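Local atomic coordinates of glucose-binding protein (PDB entry 2B3F), a protein that binds glucose or galactose and probably delivers it to a binding-protein-dependent sugar transport system. Residues Asn79-Leu84 with Gly281-Ala286; Ile111-Val116 with Ser277-Leu282. All coordinates share one frame; numbering follows the deposited sequence.

Contact 1 of 2, residues Asn79-Leu84 with Gly281-Ala286; sequences NRMEDL and GLPKGA
M81 and P283 face each other at a single beta bridge, CA to CA 4.3 Å, where two otherwise irregular loops run roughly antiparallel, their directions 129° apart. Two backbone bonds close it: E82 N gives a nearly straight bond to L282 O (2.8 Å, 170° at the hydrogen), and K284 N binds R80 O at 2.9 Å. A water links L282 N to E82 O beside the direct bonds. K284 lays its extended chain across the 79-84 backbone, CE 3.3 Å from M81 O, and ends with NZ in a weak bond to N79 O, the carbonyl of the residue that closes a Schellman motif. E82 crosses L282, its carboxylate carbon CD 3.6 Å from L282 CD2, while OE2 forms a salt bridge with R289. M81, bent at chi2 and chi3, curls back toward the 281-286 segment, SD 3.9 Å from P283 CA; W75 and F63 pack on the same side chain. L84 CD2 packs on L282 CB at 3.9 Å. The chemistry is thus divided: backbone bonds fix the register, M81, L84 and L282 fill the buried side, and K284, E82 and ordered waters satisfy polar groups toward solvent.

Contact 2 of 2, residues Ile111-Val116 with Ser277-Leu282; sequences IWSVPV and SDSFGL. With GAL (beta-D-galactopyranose), chain G.
V114 and F280 form the hydrogen-bonded pair of a short, buried antiparallel ladder, where strand 110-115 lies against the end of strand 272-280 in the mixed sheet of one lobe. V114 N reaches F280 O at 2.8 Å and F280 N returns to V114 O at 3.0 Å, both donors standing about 36° out of the carbonyl planes. The next rung is straighter: V116 N meets D278 O at 2.9 Å, in the carbonyl plane, with 177° at the hydrogen. Between these rungs P115, which has no N-H to give, sits opposite S279 as the non-hydrogen-bonded pair. S113 OG donates to S279 OG over 2.7 Å; both hydroxyls are turned between their backbone N and carbonyl carbon, which brings them together, and S279 OG also bonds V65 O. F280 projects from the other face and meets W295 edge-to-face. From within this ladder, D278 sends its carboxylate to the sugar, OD1 taking O2 and OD2 taking O3 of galactose, each at 2.6 Å; Q64 also bonds OD1. Replacing D278 by alanine is likely to leave O2 and O3 of the sugar without these acceptors, and Q64 NE2 without its carboxylate partner. W9 and K312, which also bind galactose, lie close by. A carboxylate gripping neighbouring sugar hydroxyls from a sheet strand is in keeping with the ligand cleft of a periplasmic binding protein, here belonging to solute-binding protein family 1.

From the N terminus, the chain leaves helix 69-76, passes through 79-84, forms helices 85-91, 93-96 and 99-105 and then reaches 111-116, so both first partners precede 277-286 by more than 150 residues. Contact 2 closes the inner loop and contact 1 the outer one, which contains it; both end on the continuous run 277-286 and have G281 and L282 in common. The two also touch directly: L84 N lies 2.8 Å from I111 O, a probable hydrogen bond. Together they fasten strand 272-280 and the loop leading to helix 289-299 onto the loop between helices 69-76 and 85-91 and onto strand 110-115, from the galactose cleft outward to the surface.

Contact 1 of 2, residues Asn79-Leu84 with Gly281-Ala286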
ATOM      1  N   ASN A  79     -16.289  -0.006 -17.967  1.00 21.35           N
ATOM      2  CA  ASN A  79     -16.991  -1.204 -18.428  1.00 22.33           C
ATOM      3  C   ASN A  79     -16.043  -2.215 -19.077  1.00 22.03           C
ATOM      4  O   ASN A  79     -16.374  -2.845 -20.080  1.00 23.46           O
ATOM      5  CB  ASN A  79     -18.134  -0.777 -19.380  1.00 23.50           C
ATOM      6  CG  ASN A  79     -19.179   0.096 -18.675  1.00 28.29           C
ATOM      7  OD1 ASN A  79     -19.436   1.249 -19.078  1.00 36.18           O
ATOM      8  ND2 ASN A  79     -19.749  -0.431 -17.587  1.00 31.05           N
ATOM      9  N   ARG A  80     -14.845  -2.356 -18.509  1.00 20.93           N
ATOM     10  CA  ARG A  80     -13.828  -3.275 -19.045  1.00 20.55           C
ATOM     11  C   ARG A  80     -13.586  -4.521 -18.197  1.00 19.81           C
ATOM     12  O   ARG A  80     -12.773  -5.366 -18.575  1.00 19.98           O
ATOM     13  CB  ARG A  80     -12.496  -2.528 -19.238  1.00 20.64           C
ATOM     14  CG  ARG A  80     -12.542  -1.459 -20.298  1.00 21.42           C
ATOM     15  CD  ARG A  80     -12.824  -1.986 -21.731  1.00 23.55           C
ATOM     16  NE  ARG A  80     -12.644  -0.910 -22.725  1.00 23.60           N
ATOM     17  CZ  ARG A  80     -11.521  -0.700 -23.416  1.00 24.79           C
ATOM     18  NH1 ARG A  80     -10.465  -1.481 -23.248  1.00 24.13           N
ATOM     19  NH2 ARG A  80     -11.435   0.306 -24.284  1.00 24.14           N
ATOM     20  N   MET A  81     -14.297  -4.639 -17.078  1.00 19.29           N
ATOM     21  CA  MET A  81     -14.143  -5.756 -16.165  1.00 19.97           C
ATOM     22  C   MET A  81     -15.440  -6.567 -16.079  1.00 20.42           C
ATOM     23  O   MET A  81     -16.537  -6.002 -16.203  1.00 20.99           O
ATOM     24  CB  MET A  81     -13.823  -5.259 -14.750  1.00 19.99           C
ATOM     25  CG  MET A  81     -12.582  -4.371 -14.615  1.00 19.28           C
ATOM     26  SD  MET A  81     -11.111  -5.162 -15.249  1.00 19.31           S
ATOM     27  CE  MET A  81     -10.682  -6.232 -13.900  1.00 20.75           C
ATOM     28  N   GLU A  82     -15.297  -7.869 -15.830  1.00 20.33           N
ATOM     29  CA  GLU A  82     -16.453  -8.736 -15.585  1.00 20.85           C
ATOM     30  C   GLU A  82     -16.913  -8.663 -14.129  1.00 20.62           C
ATOM     31  O   GLU A  82     -16.115  -8.579 -13.194  1.00 20.37           O
ATOM     32  CB  GLU A  82     -16.132 -10.194 -15.923  1.00 20.79           C
ATOM     33  CG  GLU A  82     -15.953 -10.470 -17.382  1.00 21.94           C
ATOM     34  CD  GLU A  82     -16.112 -11.942 -17.726  1.00 22.39           C
ATOM     35  OE1 GLU A  82     -16.883 -12.634 -17.012  1.00 24.69           O
ATOM     36  OE2 GLU A  82     -15.461 -12.385 -18.702  1.00 24.02           O
ATOM     37  N   ASP A  83     -18.227  -8.721 -13.950  1.00 21.38           N
ATOM     38  CA  ASP A  83     -18.854  -8.806 -12.644  1.00 21.04           C
ATOM     39  C   ASP A  83     -18.609 -10.195 -12.079  1.00 21.46           C
ATOM     40  O   ASP A  83     -18.882 -11.197 -12.752  1.00 21.57           O
ATOM     41  CB  ASP A  83     -20.359  -8.541 -12.816  1.00 21.76           C
ATOM     42  CG  ASP A  83     -21.128  -8.510 -11.519  1.00 22.24           C
ATOM     43  OD1 ASP A  83     -20.577  -8.714 -10.427  1.00 20.79           O
ATOM     44  OD2 ASP A  83     -22.360  -8.269 -11.606  1.00 26.96           O
ATOM     45  N   LEU A  84     -18.080 -10.250 -10.858  1.00 20.91           N
ATOM     46  CA  LEU A  84     -17.692 -11.489 -10.201  1.00 20.89           C
ATOM     47  C   LEU A  84     -18.705 -11.973  -9.151  1.00 20.68           C
ATOM     48  O   LEU A  84     -18.411 -12.894  -8.403  1.00 20.30           O
ATOM     49  CB  LEU A  84     -16.327 -11.316  -9.517  1.00 20.95           C
ATOM     50  CG  LEU A  84     -15.188 -10.809 -10.411  1.00 19.99           C
ATOM     51  CD1 LEU A  84     -13.903 -10.668  -9.589  1.00 18.41           C
ATOM     52  CD2 LEU A  84     -14.956 -11.760 -11.571  1.00 20.72           C
ATOM     53  N   GLY A 281      -8.889  -9.157 -10.652  1.00 17.09           N
ATOM     54  CA  GLY A 281     -10.180  -9.333 -11.298  1.00 18.06           C
ATOM     55  C   GLY A 281     -10.097 -10.060 -12.614  1.00 18.50           C
ATOM     56  O   GLY A 281      -9.093 -10.702 -12.937  1.00 19.99           O
ATOM     57  N   LEU A 282     -11.166  -9.924 -13.388  1.00 18.98           N
ATOM     58  CA  LEU A 282     -11.314 -10.625 -14.646  1.00 19.21           C
ATOM     59  C   LEU A 282     -11.652  -9.626 -15.744  1.00 19.12           C
ATOM     60  O   LEU A 282     -12.809  -9.244 -15.907  1.00 18.72           O
ATOM     61  CB  LEU A 282     -12.407 -11.690 -14.519  1.00 19.37           C
ATOM     62  CG  LEU A 282     -12.600 -12.594 -15.747  1.00 19.87           C
ATOM     63  CD1 LEU A 282     -11.343 -13.396 -16.015  1.00 20.99           C
ATOM     64  CD2 LEU A 282     -13.761 -13.541 -15.524  1.00 20.35           C
ATOM     65  N   PRO A 283     -10.639  -9.172 -16.498  1.00 19.29           N
ATOM     66  CA  PRO A 283     -10.910  -8.264 -17.612  1.00 19.79           C
ATOM     67  C   PRO A 283     -11.782  -8.915 -18.674  1.00 20.40           C
ATOM     68  O   PRO A 283     -11.559 -10.075 -19.012  1.00 20.45           O
ATOM     69  CB  PRO A 283      -9.510  -7.985 -18.196  1.00 19.79           C
ATOM     70  CG  PRO A 283      -8.552  -8.394 -17.141  1.00 20.08           C
ATOM     71  CD  PRO A 283      -9.203  -9.460 -16.341  1.00 20.03           C
ATOM     72  N   LYS A 284     -12.737  -8.161 -19.211  1.00 21.22           N
ATOM     73  CA  LYS A 284     -13.433  -8.578 -20.434  1.00 21.57           C
ATOM     74  C   LYS A 284     -12.424  -8.758 -21.568  1.00 22.37           C
ATOM     75  O   LYS A 284     -11.468  -7.983 -21.710  1.00 21.67           O
ATOM     76  CB  LYS A 284     -14.480  -7.547 -20.847  1.00 22.13           C
ATOM     77  CG  LYS A 284     -15.572  -7.331 -19.840  1.00 22.36           C
ATOM     78  CD  LYS A 284     -16.621  -6.389 -20.402  1.00 23.23           C
ATOM     79  CE  LYS A 284     -17.596  -5.965 -19.362  1.00 24.92           C
ATOM     80  NZ  LYS A 284     -18.666  -5.145 -19.982  1.00 27.26           N
ATOM     81  N   GLY A 285     -12.633  -9.794 -22.375  1.00 22.32           N
ATOM     82  CA  GLY A 285     -11.767 -10.041 -23.506  1.00 22.41           C
ATOM     83  C   GLY A 285     -10.508 -10.811 -23.161  1.00 22.51           C
ATOM     84  O   GLY A 285      -9.676 -11.054 -24.037  1.00 22.94           O
ATOM     85  N   ALA A 286     -10.351 -11.208 -21.899  1.00 22.34           N
ATOM     86  CA  ALA A 286      -9.216 -12.035 -21.515  1.00 22.68           C
ATOM     87  C   ALA A 286      -9.101 -13.241 -22.456  1.00 23.07           C
ATOM     88  O   ALA A 286     -10.101 -13.889 -22.764  1.00 23.20           O
ATOM     89  CB  ALA A 286      -9.358 -12.500 -20.113  1.00 22.21           C
TER
HETATM   90  O   HOH W   1     -10.919  -5.704 -20.568  1.00 23.54           O
HETATM   91  O   HOH W   2     -19.058  -4.772 -16.904  1.00 44.56           O
HETATM   92  O   HOH W   3     -13.401  -8.321 -12.543  1.00 17.87           O
HETATM   93  O   HOH W   4     -12.952 -12.304 -19.620  1.00 25.35           O
HETATM   94  O   HOH W   5     -15.416 -11.334 -21.462  1.00 34.89           O

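Contact 2 of 2, residues Ile111-Val116 with Ser277-Leu282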
ATOM      1  N   ILE A 111     -19.514  -6.851  -8.124  1.00 19.95           N
ATOM      2  CA  ILE A 111     -18.317  -7.058  -7.290  1.00 19.21           C
ATOM      3  C   ILE A 111     -17.194  -7.329  -8.282  1.00 18.74           C
ATOM      4  O   ILE A 111     -17.342  -8.171  -9.168  1.00 17.82           O
ATOM      5  CB  ILE A 111     -18.487  -8.239  -6.318  1.00 19.53           C
ATOM      6  CG1 ILE A 111     -19.681  -7.991  -5.396  1.00 19.93           C
ATOM      7  CG2 ILE A 111     -17.252  -8.394  -5.482  1.00 20.52           C
ATOM      8  CD1 ILE A 111     -20.012  -9.136  -4.474  1.00 20.51           C
ATOM      9  N   TRP A 112     -16.080  -6.589  -8.162  1.00 17.69           N
ATOM     10  CA  TRP A 112     -15.200  -6.395  -9.319  1.00 17.36           C
ATOM     11  C   TRP A 112     -13.782  -6.943  -9.200  1.00 16.20           C
ATOM     12  O   TRP A 112     -13.047  -6.964 -10.191  1.00 15.94           O
ATOM     13  CB  TRP A 112     -15.186  -4.905  -9.707  1.00 16.98           C
ATOM     14  CG  TRP A 112     -16.572  -4.386  -9.964  1.00 17.14           C
ATOM     15  CD1 TRP A 112     -17.346  -3.670  -9.108  1.00 18.12           C
ATOM     16  CD2 TRP A 112     -17.354  -4.590 -11.147  1.00 16.69           C
ATOM     17  NE1 TRP A 112     -18.573  -3.385  -9.694  1.00 17.83           N
ATOM     18  CE2 TRP A 112     -18.598  -3.939 -10.949  1.00 18.43           C
ATOM     19  CE3 TRP A 112     -17.121  -5.258 -12.359  1.00 18.12           C
ATOM     20  CZ2 TRP A 112     -19.612  -3.951 -11.909  1.00 18.08           C
ATOM     21  CZ3 TRP A 112     -18.121  -5.254 -13.323  1.00 18.24           C
ATOM     22  CH2 TRP A 112     -19.351  -4.598 -13.090  1.00 17.88           C
ATOM     23  N   SER A 113     -13.398  -7.399  -8.015  1.00 16.15           N
ATOM     24  CA  SER A 113     -12.097  -8.059  -7.842  1.00 16.26           C
ATOM     25  C   SER A 113     -12.098  -8.939  -6.599  1.00 16.53           C
ATOM     26  O   SER A 113     -13.037  -8.894  -5.788  1.00 15.56           O
ATOM     27  CB  SER A 113     -10.954  -7.034  -7.757  1.00 16.09           C
ATOM     28  OG  SER A 113     -11.046  -6.321  -6.550  1.00 16.78           O
ATOM     29  N   VAL A 114     -11.040  -9.732  -6.459  1.00 15.86           N
ATOM     30  CA  VAL A 114     -10.878 -10.657  -5.351  1.00 16.20           C
ATOM     31  C   VAL A 114      -9.650 -10.249  -4.548  1.00 16.41           C
ATOM     32  O   VAL A 114      -8.528 -10.312  -5.071  1.00 14.91           O
ATOM     33  CB  VAL A 114     -10.676 -12.101  -5.854  1.00 17.18           C
ATOM     34  CG1 VAL A 114     -10.599 -13.086  -4.679  1.00 18.38           C
ATOM     35  CG2 VAL A 114     -11.767 -12.453  -6.869  1.00 17.85           C
ATOM     36  N   PRO A 115      -9.850  -9.822  -3.295  1.00 16.86           N
ATOM     37  CA  PRO A 115      -8.716  -9.431  -2.449  1.00 16.77           C
ATOM     38  C   PRO A 115      -7.837 -10.603  -2.046  1.00 17.09           C
ATOM     39  O   PRO A 115      -8.349 -11.663  -1.665  1.00 16.21           O
ATOM     40  CB  PRO A 115      -9.367  -8.801  -1.223  1.00 17.37           C
ATOM     41  CG  PRO A 115     -10.823  -8.708  -1.530  1.00 19.09           C
ATOM     42  CD  PRO A 115     -11.146  -9.653  -2.599  1.00 17.38           C
ATOM     43  N   VAL A 116      -6.524 -10.428  -2.133  1.00 15.99           N
ATOM     44  CA  VAL A 116      -5.582 -11.464  -1.732  1.00 15.87           C
ATOM     45  C   VAL A 116      -4.947 -11.206  -0.377  1.00 15.34           C
ATOM     46  O   VAL A 116      -4.406 -12.113   0.239  1.00 15.94           O
ATOM     47  CB  VAL A 116      -4.514 -11.723  -2.815  1.00 16.13           C
ATOM     48  CG1 VAL A 116      -3.580 -10.545  -2.988  1.00 18.63           C
ATOM     49  CG2 VAL A 116      -3.708 -13.006  -2.482  1.00 17.10           C
ATOM     50  N   SER A 277      -5.424  -3.010  -0.115  1.00 12.43           N
ATOM     51  CA  SER A 277      -5.586  -4.423  -0.444  1.00 12.93           C
ATOM     52  C   SER A 277      -5.287  -4.666  -1.902  1.00 13.00           C
ATOM     53  O   SER A 277      -5.854  -4.013  -2.770  1.00 12.78           O
ATOM     54  CB  SER A 277      -7.012  -4.891  -0.107  1.00 13.28           C
ATOM     55  OG  SER A 277      -7.189  -6.236  -0.512  1.00 14.88           O
ATOM     56  N   ASP A 278      -4.350  -5.583  -2.153  1.00 12.98           N
ATOM     57  CA  ASP A 278      -4.052  -6.065  -3.476  1.00 13.30           C
ATOM     58  C   ASP A 278      -5.130  -7.072  -3.861  1.00 13.80           C
ATOM     59  O   ASP A 278      -5.470  -7.932  -3.055  1.00 14.39           O
ATOM     60  CB  ASP A 278      -2.677  -6.728  -3.497  1.00 13.42           C
ATOM     61  CG  ASP A 278      -1.537  -5.726  -3.232  1.00 13.08           C
ATOM     62  OD1 ASP A 278      -1.515  -4.704  -3.954  1.00 13.43           O
ATOM     63  OD2 ASP A 278      -0.717  -5.976  -2.325  1.00 13.60           O
ATOM     64  N   SER A 279      -5.656  -6.932  -5.067  1.00 13.95           N
ATOM     65  CA  SER A 279      -6.739  -7.771  -5.567  1.00 14.02           C
ATOM     66  C   SER A 279      -6.527  -8.091  -7.045  1.00 15.29           C
ATOM     67  O   SER A 279      -5.739  -7.435  -7.734  1.00 14.19           O
ATOM     68  CB  SER A 279      -8.088  -7.070  -5.301  1.00 13.71           C
ATOM     69  OG  SER A 279      -8.350  -6.013  -6.187  1.00 14.47           O
ATOM     70  N   PHE A 280      -7.241  -9.114  -7.528  1.00 14.60           N
ATOM     71  CA  PHE A 280      -7.222  -9.497  -8.929  1.00 15.47           C
ATOM     72  C   PHE A 280      -8.654  -9.616  -9.428  1.00 16.27           C
ATOM     73  O   PHE A 280      -9.494 -10.152  -8.712  1.00 15.85           O
ATOM     74  CB  PHE A 280      -6.522 -10.839  -9.119  1.00 15.77           C
ATOM     75  CG  PHE A 280      -5.024 -10.766  -8.947  1.00 15.83           C
ATOM     76  CD1 PHE A 280      -4.198 -10.474 -10.031  1.00 16.79           C
ATOM     77  CD2 PHE A 280      -4.454 -10.995  -7.709  1.00 15.52           C
ATOM     78  CE1 PHE A 280      -2.806 -10.400  -9.865  1.00 16.44           C
ATOM     79  CE2 PHE A 280      -3.071 -10.932  -7.536  1.00 17.55           C
ATOM     80  CZ  PHE A 280      -2.251 -10.620  -8.637  1.00 17.02           C
ATOM     81  N   GLY A 281      -8.889  -9.157 -10.652  1.00 17.09           N
ATOM     82  CA  GLY A 281     -10.180  -9.333 -11.298  1.00 18.06           C
ATOM     83  C   GLY A 281     -10.097 -10.060 -12.614  1.00 18.50           C
ATOM     84  O   GLY A 281      -9.093 -10.702 -12.937  1.00 19.99           O
ATOM     85  N   LEU A 282     -11.166  -9.924 -13.388  1.00 18.98           N
ATOM     86  CA  LEU A 282     -11.314 -10.625 -14.646  1.00 19.21           C
ATOM     87  C   LEU A 282     -11.652  -9.626 -15.744  1.00 19.12           C
ATOM     88  O   LEU A 282     -12.809  -9.244 -15.907  1.00 18.72           O
ATOM     89  CB  LEU A 282     -12.407 -11.690 -14.519  1.00 19.37           C
ATOM     90  CG  LEU A 282     -12.600 -12.594 -15.747  1.00 19.87           C
ATOM     91  CD1 LEU A 282     -11.343 -13.396 -16.015  1.00 20.99           C
ATOM     92  CD2 LEU A 282     -13.761 -13.541 -15.524  1.00 20.35           C
TER
HETATM   93  C1  GAL G3310       1.730  -1.288  -3.049  1.00 11.43           C
HETATM   94  C2  GAL G3310       1.229  -2.726  -3.241  1.00 12.31           C
HETATM   95  C3  GAL G3310       2.090  -3.733  -2.491  1.00 11.16           C
HETATM   96  C4  GAL G3310       3.572  -3.549  -2.822  1.00 12.13           C
HETATM   97  C5  GAL G3310       3.925  -2.047  -2.692  1.00 12.53           C
HETATM   98  C6  GAL G3310       5.388  -1.703  -3.015  1.00 11.86           C
HETATM   99  O1  GAL G3310       0.975  -0.384  -3.797  1.00 13.35           O
HETATM  100  O2  GAL G3310      -0.148  -2.799  -2.839  1.00 11.86           O
HETATM  101  O3  GAL G3310       1.692  -5.056  -2.821  1.00 13.91           O
HETATM  102  O4  GAL G3310       3.779  -4.044  -4.118  1.00 16.88           O
HETATM  103  O5  GAL G3310       3.092  -1.242  -3.490  1.00 11.75           O
HETATM  104  O6  GAL G3310       5.626  -1.805  -4.386  1.00 12.59           O
HETATM  105  O   HOH W   3     -13.401  -8.321 -12.543  1.00 17.87           O